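PDB 1UPT: golgin subfamily A member 4 from Homo sapiens, which takes part in vesicular trafficking at the Golgi apparatus, its GRIP domain, the fragment here, binding a small GTPase. Local coordinates for residues K24-A27 and K28-T31. Residues are numbered along the deposited sequence; the frame is centred on the assembly and turned at random.
Sequences KTMA and KVIT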
ATOM      1  N   LYS B  24       9.086   8.839   6.054  1.00 23.53           N
ATOM      2  CA  LYS B  24       9.299   7.906   7.153  1.00 24.24           C
ATOM      3  C   LYS B  24       8.018   7.512   7.853  1.00 23.10           C
ATOM      4  O   LYS B  24       7.763   6.320   8.085  1.00 22.54           O
ATOM      5  CB  LYS B  24      10.261   8.451   8.225  1.00 24.47           C
ATOM      6  CG  LYS B  24      10.993   7.292   8.960  1.00 28.95           C
ATOM      7  CD  LYS B  24      11.305   7.584  10.407  1.00 35.40           C
ATOM      8  CE  LYS B  24      11.926   6.330  11.084  1.00 37.47           C
ATOM      9  NZ  LYS B  24      12.878   6.676  12.177  1.00 39.58           N
ATOM     10  N   THR B  25       7.224   8.519   8.183  1.00 22.83           N
ATOM     11  CA  THR B  25       5.960   8.283   8.844  1.00 22.40           C
ATOM     12  C   THR B  25       5.057   7.431   7.972  1.00 22.16           C
ATOM     13  O   THR B  25       4.508   6.439   8.439  1.00 21.63           O
ATOM     14  CB  THR B  25       5.294   9.585   9.209  1.00 22.70           C
ATOM     15  OG1 THR B  25       6.156  10.328  10.090  1.00 25.11           O
ATOM     16  CG2 THR B  25       4.021   9.300  10.028  1.00 21.21           C
HETATM   17  N   MSE B  26       4.941   7.820   6.708  1.00 21.39           N
HETATM   18  CA  MSE B  26       4.137   7.075   5.737  1.00 21.56           C
HETATM   19  C   MSE B  26       4.639   5.636   5.584  1.00 20.51           C
HETATM   20  O   MSE B  26       3.832   4.723   5.439  1.00 19.79           O
HETATM   21  CB  MSE B  26       4.096   7.767   4.376  1.00 21.88           C
HETATM   22  CG  MSE B  26       3.445   9.171   4.286  1.00 21.59           C
HETATM   23 SE   MSE B  26       1.638   9.347   5.073  1.00 25.87          SE
HETATM   24  CE  MSE B  26       2.013   9.739   6.955  1.00 26.16           C
ATOM     25  N   ALA B  27       5.959   5.416   5.611  1.00 19.34           N
ATOM     26  CA  ALA B  27       6.481   4.055   5.471  1.00 19.39           C
ATOM     27  C   ALA B  27       6.073   3.214   6.671  1.00 19.41           C
ATOM     28  O   ALA B  27       5.719   2.037   6.527  1.00 19.25           O
ATOM     29  CB  ALA B  27       7.983   4.028   5.340  1.00 19.82           C
ATOM     30  N   LYS B  28       6.130   3.807   7.863  1.00 18.81           N
ATOM     31  CA  LYS B  28       5.590   3.119   9.040  1.00 19.79           C
ATOM     32  C   LYS B  28       4.099   2.770   8.889  1.00 19.30           C
ATOM     33  O   LYS B  28       3.661   1.659   9.204  1.00 19.47           O
ATOM     34  CB  LYS B  28       5.764   3.958  10.295  1.00 19.52           C
ATOM     35  CG  LYS B  28       7.203   4.097  10.705  1.00 22.12           C
ATOM     36  CD  LYS B  28       7.401   5.194  11.740  1.00 27.30           C
ATOM     37  CE  LYS B  28       7.109   4.717  13.127  1.00 30.61           C
ATOM     38  NZ  LYS B  28       7.619   5.772  14.088  1.00 34.98           N
ATOM     39  N   VAL B  29       3.312   3.732   8.434  1.00 19.42           N
ATOM     40  CA  VAL B  29       1.893   3.487   8.288  1.00 20.78           C
ATOM     41  C   VAL B  29       1.612   2.350   7.262  1.00 20.43           C
ATOM     42  O   VAL B  29       0.821   1.465   7.523  1.00 20.00           O
ATOM     43  CB  VAL B  29       1.136   4.731   7.812  1.00 21.49           C
ATOM     44  CG1 VAL B  29      -0.314   4.388   7.570  1.00 21.97           C
ATOM     45  CG2 VAL B  29       1.234   5.878   8.818  1.00 21.88           C
ATOM     46  N   ILE B  30       2.264   2.401   6.109  1.00 20.13           N
ATOM     47  CA  ILE B  30       2.007   1.456   5.034  1.00 21.70           C
ATOM     48  C   ILE B  30       2.370   0.055   5.498  1.00 20.45           C
ATOM     49  O   ILE B  30       1.602  -0.870   5.287  1.00 20.55           O
ATOM     50  CB  ILE B  30       2.805   1.800   3.760  1.00 22.30           C
ATOM     51  CG1 ILE B  30       2.308   3.106   3.126  1.00 24.06           C
ATOM     52  CG2 ILE B  30       2.738   0.655   2.767  1.00 23.20           C
ATOM     53  CD1 ILE B  30       3.334   3.778   2.198  1.00 24.79           C
ATOM     54  N   THR B  31       3.527  -0.093   6.141  1.00 20.42           N
ATOM     55  CA  THR B  31       3.950  -1.414   6.598  1.00 20.59           C
ATOM     56  C   THR B  31       3.048  -1.993   7.717  1.00 20.99           C
ATOM     57  O   THR B  31       2.918  -3.219   7.808  1.00 20.68           O
ATOM     58  CB  THR B  31       5.429  -1.457   6.993  1.00 20.26           C
ATOM     59  OG1 THR B  31       5.717  -0.433   7.952  1.00 19.82           O
ATOM     60  CG2 THR B  31       6.308  -1.124   5.792  1.00 20.17           C
TER
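K28 donates its backbone N to K24 O at 3.0 Å, the first of four consecutive i to i+4 bonds in the middle helix, 23-33, of the GRIP domain. Its CG, 3.5 Å from K24 O, lies beside the residue's own N (chi1 -68°), and a bend at chi3 carries the ammonium on. A long flexible lysine suits this place: its side chain touches L45 of helix 38-57, while NZ forms a salt bridge to an acidic side chain of the other protein in the complex. K24 NZ, 5.7 Å from K28 NZ, is paired with D49 instead, which probably eases the repulsion between the two ammonium groups.

At V29 the backbone bond goes to T25 O. V29 CG2, anti to its own carbonyl carbon, lies 3.3 Å from T25 O, and M26 CE, of a selenomethionine here, stands 4.4 Å from V29 CG2; both residues also touch helix 5-18 and the partner protein.

I30 N bonds M26 O, and I30 CG1 passes 3.2 Å from that same oxygen. The side chain meets V13 and L14 of helix 5-18 and L14 of the second subunit, a buried place fit for a large apolar residue.

T31 N closes the series on A27 O, and T31 OG1 stands 2.9 Å from A27 O, chi1 of 54° turning the hydroxyl back toward the preceding turn. The small methyl of A27 lets L45 and M18 of the second subunit pack close to the helix.

The four carbonyls of 24-27 are thus met by the four N-H groups of 28-31, leaving the side chains to join helices, subunits and partner.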